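Local atomic coordinates of putative LacI-family transcriptional regulator (PDB entry 3GBV), a protein that probably acts as a LacI-type transcriptional regulator whose periplasmic-binding-protein-like domain probably binds a small effector. Residues 284-287 and 288-292; 260-263 and 264-268; 77-80 and 81-84; 16-19 and 20-24. One frame throughout, in Å; residues are numbered along the deposited sequence.

Contact 1 of 4, residues 284-287 and 288-292; sequences DLLT and KENID. With EDO (1,2-ethanediol), chain F.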
loop_
_atom_site.group_PDB
_atom_site.type_symbol
_atom_site.label_atom_id
_atom_site.label_comp_id
_atom_site.label_asym_id
_atom_site.label_seq_id
_atom_site.Cartn_x
_atom_site.Cartn_y
_atom_site.Cartn_z
ATOM N N ASP A 284 -2.840 -1.425 -4.219
ATOM C CA ASP A 284 -1.561 -0.845 -3.823
ATOM C C ASP A 284 -0.615 -0.505 -4.969
ATOM O O ASP A 284 -0.369 -1.323 -5.860
ATOM C CB ASP A 284 -0.829 -1.773 -2.843
ATOM C CG ASP A 284 -1.601 -1.989 -1.547
ATOM O OD1 ASP A 284 -2.270 -1.038 -1.089
ATOM O OD2 ASP A 284 -1.525 -3.108 -0.981
ATOM N N LEU A 285 -0.081 0.712 -4.935
ATOM C CA LEU A 285 0.861 1.147 -5.951
ATOM C C LEU A 285 2.299 1.051 -5.446
ATOM O O LEU A 285 2.652 1.606 -4.401
ATOM C CB LEU A 285 0.585 2.582 -6.372
ATOM C CG LEU A 285 1.544 2.942 -7.495
ATOM C CD1 LEU A 285 0.924 2.531 -8.832
ATOM C CD2 LEU A 285 1.853 4.415 -7.439
ATOM N N LEU A 286 3.131 0.340 -6.190
ATOM C CA LEU A 286 4.518 0.200 -5.795
ATOM C C LEU A 286 5.472 0.719 -6.853
ATOM O O LEU A 286 5.217 0.615 -8.059
ATOM C CB LEU A 286 4.808 -1.261 -5.447
ATOM C CG LEU A 286 4.014 -1.578 -4.173
ATOM C CD1 LEU A 286 3.478 -2.984 -4.203
ATOM C CD2 LEU A 286 4.886 -1.332 -2.960
ATOM N N THR A 287 6.554 1.329 -6.386
ATOM C CA THR A 287 7.578 1.862 -7.276
ATOM C C THR A 287 8.913 1.364 -6.747
ATOM O O THR A 287 8.983 0.763 -5.678
ATOM C CB THR A 287 7.603 3.407 -7.280
ATOM O OG1 THR A 287 8.144 3.886 -6.044
ATOM C CG2 THR A 287 6.214 3.959 -7.448
ATOM N N LYS A 288 9.969 1.621 -7.499
ATOM C CA LYS A 288 11.301 1.207 -7.100
ATOM C C LYS A 288 11.645 1.815 -5.741
ATOM O O LYS A 288 12.290 1.177 -4.916
ATOM C CB LYS A 288 12.309 1.678 -8.153
ATOM C CG LYS A 288 13.757 1.298 -7.911
ATOM C CD LYS A 288 14.643 1.879 -9.023
ATOM C CE LYS A 288 16.139 1.800 -8.692
ATOM N NZ LYS A 288 16.600 0.393 -8.501
ATOM N N GLU A 289 11.182 3.041 -5.508
ATOM C CA GLU A 289 11.479 3.752 -4.276
ATOM C C GLU A 289 10.723 3.353 -3.007
ATOM O O GLU A 289 11.072 3.821 -1.925
ATOM C CB GLU A 289 11.314 5.258 -4.480
ATOM C CG GLU A 289 12.293 5.907 -5.449
ATOM C CD GLU A 289 11.964 5.609 -6.891
ATOM O OE1 GLU A 289 10.758 5.521 -7.211
ATOM O OE2 GLU A 289 12.907 5.474 -7.703
ATOM N N ASN A 290 9.685 2.526 -3.114
ATOM C CA ASN A 290 8.970 2.123 -1.906
ATOM C C ASN A 290 8.756 0.614 -1.801
ATOM O O ASN A 290 8.275 0.116 -0.778
ATOM C CB ASN A 290 7.621 2.857 -1.792
ATOM C CG ASN A 290 6.550 2.313 -2.741
ATOM O OD1 ASN A 290 5.355 2.578 -2.549
ATOM N ND2 ASN A 290 6.966 1.568 -3.765
ATOM N N ILE A 291 9.145 -0.112 -2.848
ATOM C CA ILE A 291 8.965 -1.553 -2.862
ATOM C C ILE A 291 9.608 -2.277 -1.685
ATOM O O ILE A 291 9.030 -3.231 -1.175
ATOM C CB ILE A 291 9.481 -2.195 -4.189
ATOM C CG1 ILE A 291 9.127 -3.681 -4.222
ATOM C CG2 ILE A 291 10.986 -2.086 -4.291
ATOM C CD1 ILE A 291 7.644 -3.969 -4.182
ATOM N N ASP A 292 10.782 -1.831 -1.238
ATOM C CA ASP A 292 11.450 -2.519 -0.128
ATOM C C ASP A 292 10.815 -2.308 1.250
ATOM O O ASP A 292 11.133 -3.019 2.205
ATOM C CB ASP A 292 12.939 -2.145 -0.078
ATOM C CG ASP A 292 13.682 -2.497 -1.372
ATOM O OD1 ASP A 292 13.313 -3.492 -2.042
ATOM O OD2 ASP A 292 14.646 -1.781 -1.716
HETATM C C1 EDO F . 0.780 1.316 -1.369
HETATM O O1 EDO F . 1.845 2.228 -1.746
HETATM C C2 EDO F . -0.605 2.005 -1.422
HETATM O O2 EDO F . -1.028 2.194 -2.773
#
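T287 O takes the backbone N-H groups of both N290 and I291, in the bend that follows L286. I291 N, 3.0 Å from T287 O, lies almost in line with the C=O although its N-H is bent (136°), whereas N290 N, 3.2 Å from T287 O, lies above the carbonyl plane. Along the T287 side chain, CB lies 3.8 Å from E289 OE1. T287 OG1, set between the backbone N and carbonyl carbon (chi1 72°), faces back over the turn and receives a weak hydrogen bond from E289 N at 3.2 Å. Beside the turn, I291 CD1 reaches L286 CD2 at 4.0 Å, giving the polar bend an apolar flank that L233 also packs against.

A 1,2-ethanediol molecule bridges L285: L285 N donates to its O2 at 2.8 Å, and its O1 donates to the L285 carbonyl. It is also hydrogen-bonded to L285 O of the second subunit. The E289 carboxylate pairs with R126 of the second subunit, while the K288 amine bonds to K242 O. Two donors on one carbonyl fix the turn, and E289 has its ion pair across the interface, so the bend probably contributes electrostatically to subunit association.

Contact 2 of 4, residues 260-263 and 264-268; sequences NSIK and TLCDH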
loop_
_atom_site.group_PDB
_atom_site.type_symbol
_atom_site.label_atom_id
_atom_site.label_comp_id
_atom_site.label_asym_id
_atom_site.label_seq_id
_atom_site.Cartn_x
_atom_site.Cartn_y
_atom_site.Cartn_z
ATOM N N ASN A 260 -7.412 -15.054 4.535
ATOM C CA ASN A 260 -8.815 -14.710 4.771
ATOM C C ASN A 260 -9.818 -15.744 4.262
ATOM O O ASN A 260 -10.865 -15.945 4.875
ATOM C CB ASN A 260 -9.131 -13.351 4.154
ATOM C CG ASN A 260 -8.718 -12.210 5.045
ATOM O OD1 ASN A 260 -7.773 -12.329 5.823
ATOM N ND2 ASN A 260 -9.416 -11.088 4.933
ATOM N N SER A 261 -9.514 -16.395 3.144
ATOM C CA SER A 261 -10.429 -17.399 2.613
ATOM C C SER A 261 -10.674 -18.481 3.649
ATOM O O SER A 261 -11.820 -18.834 3.934
ATOM C CB SER A 261 -9.870 -18.036 1.336
ATOM O OG SER A 261 -9.925 -17.122 0.254
ATOM N N ILE A 262 -9.581 -18.993 4.213
ATOM C CA ILE A 262 -9.636 -20.051 5.219
ATOM C C ILE A 262 -10.267 -19.546 6.508
ATOM O O ILE A 262 -11.075 -20.239 7.135
ATOM C CB ILE A 262 -8.229 -20.579 5.547
ATOM C CG1 ILE A 262 -7.522 -21.028 4.266
ATOM C CG2 ILE A 262 -8.335 -21.741 6.528
ATOM C CD1 ILE A 262 -8.184 -22.200 3.571
ATOM N N LYS A 263 -9.889 -18.338 6.910
ATOM C CA LYS A 263 -10.439 -17.738 8.121
ATOM C C LYS A 263 -11.965 -17.658 8.005
ATOM O O LYS A 263 -12.689 -18.044 8.928
ATOM C CB LYS A 263 -9.864 -16.334 8.322
ATOM C CG LYS A 263 -10.377 -15.629 9.575
ATOM C CD LYS A 263 -9.843 -14.210 9.664
ATOM C CE LYS A 263 -10.347 -13.502 10.912
ATOM N NZ LYS A 263 -11.835 -13.461 10.958
ATOM N N THR A 264 -12.438 -17.160 6.863
ATOM C CA THR A 264 -13.870 -17.027 6.607
ATOM C C THR A 264 -14.584 -18.377 6.690
ATOM O O THR A 264 -15.688 -18.469 7.211
ATOM C CB THR A 264 -14.137 -16.426 5.215
ATOM O OG1 THR A 264 -13.467 -15.159 5.090
ATOM C CG2 THR A 264 -15.635 -16.231 5.014
ATOM N N LEU A 265 -13.953 -19.420 6.168
ATOM C CA LEU A 265 -14.543 -20.749 6.211
ATOM C C LEU A 265 -14.601 -21.259 7.648
ATOM O O LEU A 265 -15.583 -21.881 8.056
ATOM C CB LEU A 265 -13.733 -21.718 5.344
ATOM C CG LEU A 265 -13.879 -21.497 3.840
ATOM C CD1 LEU A 265 -12.980 -22.464 3.061
ATOM C CD2 LEU A 265 -15.334 -21.703 3.455
ATOM N N CYS A 266 -13.545 -20.989 8.410
ATOM C CA CYS A 266 -13.480 -21.421 9.798
ATOM C C CYS A 266 -14.583 -20.792 10.628
ATOM O O CYS A 266 -15.382 -21.497 11.235
ATOM C CB CYS A 266 -12.123 -21.071 10.421
ATOM S SG CYS A 266 -10.760 -22.128 9.886
ATOM N N ASP A 267 -14.656 -19.470 10.650
ATOM C CA ASP A 267 -15.682 -18.860 11.475
ATOM C C ASP A 267 -17.105 -19.025 10.958
ATOM O O ASP A 267 -18.059 -18.726 11.670
ATOM C CB ASP A 267 -15.347 -17.388 11.768
ATOM C CG ASP A 267 -14.952 -16.623 10.544
ATOM O OD1 ASP A 267 -14.416 -15.501 10.703
ATOM O OD2 ASP A 267 -15.182 -17.140 9.430
ATOM N N HIS A 268 -17.258 -19.521 9.737
ATOM C CA HIS A 268 -18.593 -19.746 9.204
ATOM C C HIS A 268 -19.050 -21.148 9.572
ATOM O O HIS A 268 -20.165 -21.346 10.052
ATOM C CB HIS A 268 -18.614 -19.609 7.684
ATOM C CG HIS A 268 -19.915 -20.015 7.063
ATOM N ND1 HIS A 268 -21.096 -19.349 7.308
ATOM C CD2 HIS A 268 -20.222 -21.024 6.214
ATOM C CE1 HIS A 268 -22.076 -19.929 6.637
ATOM N NE2 HIS A 268 -21.571 -20.948 5.966
#
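With chi1 at -56°, T264 places OG1 anti to its own carbonyl carbon and back along the helix, within 2.7 Å of N260 O. K263, with CG anti to the backbone N, stays straight until a bend at chi4, which sets NZ beside D267 OD1.

N260 O is thus gripped twice. The hydroxyl of T264 donates to it from above the carbonyl plane, and T264 N donates to N260 O from the opposite face at 2.8 Å. The second bond is the ordinary i to i+4 helical one; the first lets a buried hydroxyl spend its proton on the preceding turn. Successive bonds L265 N to S261 O and C266 N to I262 O continue the pattern, and D267 N meets K263 O at 3.0 Å nearly straight.

On the flank, K263 NZ forms a salt bridge with D267 OD1 at 3.3 Å, a weak hydrogen bond by its length. Apolar contact between the two turns is light: I262 CG2 lies 4.2 Å from C266 SG.

One side of the helix packs on the sheet. I262, L265 and C266 rest on F11 of strand 9-16, S261 and T264 on I98 of strand 97-100, and T264 also on F113 of strand 111-114. A wider pi-type turn at 266-268 interrupts the regular spacing. An amphipathic helix packed against a parallel sheet in this way is characteristic of the alpha/beta lobes of the periplasmic-binding-protein fold.

Contact 3 of 4, residues 77-80 and 81-84; sequences PTVP and QYTK. With EDO (1,2-ethanediol), chain C.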
loop_
_atom_site.group_PDB
_atom_site.type_symbol
_atom_site.label_atom_id
_atom_site.label_comp_id
_atom_site.label_asym_id
_atom_site.label_seq_id
_atom_site.Cartn_x
_atom_site.Cartn_y
_atom_site.Cartn_z
ATOM N N PRO A 77 -11.341 -18.933 -9.937
ATOM C CA PRO A 77 -11.846 -19.180 -11.300
ATOM C C PRO A 77 -10.970 -18.588 -12.406
ATOM O O PRO A 77 -10.437 -17.495 -12.262
ATOM C CB PRO A 77 -13.229 -18.517 -11.296
ATOM C CG PRO A 77 -13.539 -18.282 -9.828
ATOM C CD PRO A 77 -12.209 -17.984 -9.226
ATOM N N THR A 78 -10.829 -19.312 -13.506
ATOM C CA THR A 78 -10.053 -18.820 -14.639
ATOM C C THR A 78 -11.047 -18.691 -15.797
ATOM O O THR A 78 -11.410 -17.578 -16.186
ATOM C CB THR A 78 -8.902 -19.795 -15.010
ATOM O OG1 THR A 78 -8.008 -19.930 -13.896
ATOM C CG2 THR A 78 -8.119 -19.271 -16.204
ATOM N N VAL A 79 -11.488 -19.829 -16.330
ATOM C CA VAL A 79 -12.468 -19.862 -17.414
ATOM C C VAL A 79 -13.811 -20.160 -16.746
ATOM O O VAL A 79 -14.131 -21.314 -16.462
ATOM C CB VAL A 79 -12.153 -20.993 -18.442
ATOM C CG1 VAL A 79 -13.285 -21.124 -19.441
ATOM C CG2 VAL A 79 -10.840 -20.699 -19.169
ATOM N N PRO A 80 -14.614 -19.123 -16.485
ATOM C CA PRO A 80 -15.910 -19.352 -15.837
ATOM C C PRO A 80 -16.893 -20.285 -16.553
ATOM O O PRO A 80 -17.673 -20.978 -15.898
ATOM C CB PRO A 80 -16.462 -17.931 -15.655
ATOM C CG PRO A 80 -15.864 -17.182 -16.803
ATOM C CD PRO A 80 -14.438 -17.700 -16.830
ATOM N N GLN A 81 -16.854 -20.328 -17.880
ATOM C CA GLN A 81 -17.785 -21.180 -18.612
ATOM C C GLN A 81 -17.578 -22.684 -18.427
ATOM O O GLN A 81 -18.324 -23.489 -18.980
ATOM C CB GLN A 81 -17.776 -20.838 -20.106
ATOM C CG GLN A 81 -16.398 -20.699 -20.717
ATOM C CD GLN A 81 -15.916 -19.262 -20.736
ATOM O OE1 GLN A 81 -15.937 -18.567 -19.719
ATOM N NE2 GLN A 81 -15.468 -18.808 -21.906
ATOM N N TYR A 82 -16.569 -23.065 -17.655
ATOM C CA TYR A 82 -16.321 -24.478 -17.391
ATOM C C TYR A 82 -16.762 -24.806 -15.967
ATOM O O TYR A 82 -16.644 -25.950 -15.541
ATOM C CB TYR A 82 -14.824 -24.807 -17.498
ATOM C CG TYR A 82 -14.224 -24.809 -18.886
ATOM C CD1 TYR A 82 -15.011 -24.611 -20.023
ATOM C CD2 TYR A 82 -12.853 -25.005 -19.062
ATOM C CE1 TYR A 82 -14.442 -24.604 -21.304
ATOM C CE2 TYR A 82 -12.277 -25.002 -20.330
ATOM C CZ TYR A 82 -13.075 -24.800 -21.445
ATOM O OH TYR A 82 -12.503 -24.793 -22.698
ATOM N N THR A 83 -17.286 -23.818 -15.245
ATOM C CA THR A 83 -17.642 -24.014 -13.833
ATOM C C THR A 83 -19.076 -24.245 -13.358
ATOM O O THR A 83 -19.270 -24.722 -12.243
ATOM C CB THR A 83 -17.101 -22.848 -12.981
ATOM O OG1 THR A 83 -17.906 -21.682 -13.196
ATOM C CG2 THR A 83 -15.665 -22.538 -13.359
ATOM N N LYS A 84 -20.077 -23.900 -14.159
ATOM C CA LYS A 84 -21.463 -24.083 -13.723
ATOM C C LYS A 84 -21.705 -25.448 -13.066
ATOM O O LYS A 84 -22.348 -25.543 -12.019
ATOM C CB LYS A 84 -22.417 -23.905 -14.903
ATOM C CG LYS A 84 -23.867 -23.824 -14.492
ATOM C CD LYS A 84 -24.764 -23.534 -15.678
ATOM C CE LYS A 84 -26.167 -23.204 -15.200
ATOM N NZ LYS A 84 -26.667 -24.248 -14.259
HETATM C C1 EDO C . -12.067 -22.809 -13.843
HETATM O O1 EDO C . -12.669 -21.531 -14.066
HETATM C C2 EDO C . -11.679 -23.438 -15.184
HETATM O O2 EDO C . -10.769 -22.575 -15.882
#
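V79 sets its CG1 methyl over the centre of the Y82 ring, 3.8 Å from the ring centroid and only 8° off the ring normal, a face-on CH-pi contact. CG1 is anti to the V79 backbone N (chi1 172°), and this direction also brings it to 3.4 Å from Q81 CG, so one methyl touches both the Q81 chain and the Y82 ring. Q81 bends at chi2 and runs alongside the P80 ring, its OE1 3.2 Å from P80 CG.

The backbone closes the bend. Y82 N donates to V79 O at 3.2 Å from above the carbonyl plane. P80 O takes two bonds from T83: OG1 at 2.8 Å lies in the carbonyl plane on a lone pair, and N at 2.9 Å comes from above that plane. Together they fix the threonine at the end of the short 3-10 segment.

A 1,2-ethanediol, probably from the crystallisation liquor, lies inside the bend. T78 N donates to the diol O1 at 2.9 Å. V79 N donates to the diol O2, and the molecule bonds to P52 O as well.

This loop joins strand 72-75 to helix 84-93. Y82 meets Y55 edge-to-face and packs, like T83, on F58 of helix 55-66; T78 bonds through OG1 to the Y50 hydroxyl at the end of strand 43-50, and K84 NZ forms a salt bridge with D88, one turn further along helix 84-93.

Contact 4 of 4, residues 16-19 and 20-24; sequences PKHL and EGEYW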
loop_
_atom_site.group_PDB
_atom_site.type_symbol
_atom_site.label_atom_id
_atom_site.label_comp_id
_atom_site.label_asym_id
_atom_site.label_seq_id
_atom_site.Cartn_x
_atom_site.Cartn_y
_atom_site.Cartn_z
ATOM N N PRO A 16 -5.288 -22.659 -10.016
ATOM C CA PRO A 16 -4.695 -22.992 -11.317
ATOM C C PRO A 16 -3.283 -23.556 -11.160
ATOM O O PRO A 16 -2.496 -23.050 -10.356
ATOM C CB PRO A 16 -4.668 -21.646 -12.044
ATOM C CG PRO A 16 -5.801 -20.884 -11.429
ATOM C CD PRO A 16 -5.664 -21.233 -9.964
ATOM N N LYS A 17 -2.960 -24.601 -11.919
ATOM C CA LYS A 17 -1.617 -25.173 -11.865
ATOM C C LYS A 17 -0.662 -24.025 -12.166
ATOM O O LYS A 17 -0.990 -23.123 -12.936
ATOM C CB LYS A 17 -1.442 -26.277 -12.919
ATOM C CG LYS A 17 -2.133 -27.604 -12.592
ATOM C CD LYS A 17 -2.072 -28.566 -13.782
ATOM C CE LYS A 17 -2.791 -29.886 -13.499
ATOM N NZ LYS A 17 -3.008 -30.683 -14.752
ATOM N N HIS A 18 0.518 -24.060 -11.557
ATOM C CA HIS A 18 1.504 -23.007 -11.756
ATOM C C HIS A 18 2.889 -23.463 -11.300
ATOM O O HIS A 18 3.040 -24.548 -10.742
ATOM C CB HIS A 18 1.094 -21.764 -10.963
ATOM C CG HIS A 18 1.074 -21.973 -9.480
ATOM N ND1 HIS A 18 0.059 -22.644 -8.834
ATOM C CD2 HIS A 18 1.970 -21.637 -8.521
ATOM C CE1 HIS A 18 0.329 -22.715 -7.543
ATOM N NE2 HIS A 18 1.485 -22.111 -7.326
ATOM N N LEU A 19 3.896 -22.625 -11.541
ATOM C CA LEU A 19 5.267 -22.925 -11.133
ATOM C C LEU A 19 5.557 -22.114 -9.878
ATOM O O LEU A 19 5.032 -21.012 -9.720
ATOM C CB LEU A 19 6.261 -22.511 -12.220
ATOM C CG LEU A 19 6.061 -23.044 -13.640
ATOM C CD1 LEU A 19 7.093 -22.415 -14.573
ATOM C CD2 LEU A 19 6.183 -24.552 -13.641
ATOM N N GLU A 20 6.389 -22.651 -8.990
ATOM C CA GLU A 20 6.745 -21.952 -7.758
ATOM C C GLU A 20 7.288 -20.570 -8.095
ATOM O O GLU A 20 8.162 -20.439 -8.945
ATOM C CB GLU A 20 7.797 -22.748 -6.983
ATOM C CG GLU A 20 8.462 -21.958 -5.874
ATOM C CD GLU A 20 9.235 -22.831 -4.906
ATOM O OE1 GLU A 20 10.044 -23.673 -5.358
ATOM O OE2 GLU A 20 9.035 -22.668 -3.683
ATOM N N GLY A 21 6.774 -19.543 -7.424
ATOM C CA GLY A 21 7.222 -18.187 -7.699
ATOM C C GLY A 21 6.189 -17.399 -8.495
ATOM O O GLY A 21 6.290 -16.177 -8.628
ATOM N N GLU A 22 5.195 -18.091 -9.044
ATOM C CA GLU A 22 4.159 -17.399 -9.800
ATOM C C GLU A 22 3.164 -16.823 -8.796
ATOM O O GLU A 22 3.317 -17.019 -7.591
ATOM C CB GLU A 22 3.473 -18.342 -10.799
ATOM C CG GLU A 22 4.355 -18.659 -12.007
ATOM C CD GLU A 22 3.646 -19.453 -13.096
ATOM O OE1 GLU A 22 3.170 -20.576 -12.815
ATOM O OE2 GLU A 22 3.572 -18.957 -14.241
ATOM N N TYR A 23 2.155 -16.117 -9.287
ATOM C CA TYR A 23 1.186 -15.486 -8.412
ATOM C C TYR A 23 0.609 -16.321 -7.272
ATOM O O TYR A 23 0.582 -15.880 -6.132
ATOM C CB TYR A 23 0.019 -14.920 -9.218
ATOM C CG TYR A 23 -0.980 -14.215 -8.334
ATOM C CD1 TYR A 23 -0.710 -12.944 -7.822
ATOM C CD2 TYR A 23 -2.166 -14.844 -7.952
ATOM C CE1 TYR A 23 -1.596 -12.321 -6.942
ATOM C CE2 TYR A 23 -3.056 -14.232 -7.076
ATOM C CZ TYR A 23 -2.767 -12.974 -6.574
ATOM O OH TYR A 23 -3.641 -12.390 -5.694
ATOM N N TRP A 24 0.158 -17.526 -7.584
ATOM C CA TRP A 24 -0.480 -18.378 -6.591
ATOM C C TRP A 24 0.368 -18.873 -5.429
ATOM O O TRP A 24 -0.170 -19.270 -4.387
ATOM C CB TRP A 24 -1.157 -19.548 -7.306
ATOM C CG TRP A 24 -2.025 -19.061 -8.423
ATOM C CD1 TRP A 24 -1.738 -19.088 -9.764
ATOM C CD2 TRP A 24 -3.267 -18.375 -8.294
ATOM N NE1 TRP A 24 -2.732 -18.450 -10.476
ATOM C CE2 TRP A 24 -3.689 -18.000 -9.591
ATOM C CE3 TRP A 24 -4.078 -18.027 -7.203
ATOM C CZ2 TRP A 24 -4.872 -17.302 -9.833
ATOM C CZ3 TRP A 24 -5.258 -17.330 -7.437
ATOM C CH2 TRP A 24 -5.643 -16.977 -8.745
#
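W24 and H18 carry the close-packed half of this contact, with P16 packed on the indole. CB of W24 stands over the centre of the H18 ring, 3.6 Å from its centroid. P16 CD lies over one face of the indole, 4.0 Å from the centroid of the W24 five-membered ring, while Y23 CD2 covers the opposite face. The imidazole is turned by a chi1 of 64°, CG between the backbone N and carbonyl carbon, and H18 ND1 donates to P16 O at 3.0 Å within the ring plane, which fixes the ring's rotation.

These residues join strand 9-16 to helix 23-37, the first beta-alpha connection of the periplasmic-binding-protein-like lobe. A type II beta turn from L19 to E22 shapes the link: E22 N reaches L19 O at 3.0 Å, with G21 at positive phi (105°).

Across the turn the extended E22 side chain reaches over, and its OE1 accepts from L19 N at a short 2.5 Å on the anti side, 29° out of the carboxylate plane. E22 OE2 also makes a long, weak ion pair with K210. The loose side lies at the turn itself, where L19, E20 and G21 are exposed and the extended E20 side chain leads away from the packed rings.

Overall arrangement
From the N terminus, contact 4 comes first, closing the bend from strand 9-16 into helix 23-37. Contact 3 follows in the loop between strand 72-75 and helix 84-93. Strands 9-16 and 72-75 are neighbours in the parallel sheet, and the loops after them touch, T78 OG1 lying 3.4 Å from P16 CG. Contact 2 comes later, within helix 254-270, which packs on that sheet; its nearest atoms are about 9 Å from contact 4. Contact 1 ends the series at strand 284-286, the outermost strand of the mixed sheet within this chain, with its centre about 33 Å from that of contact 3 across the chain's centre. All four run in series; none nest or cross.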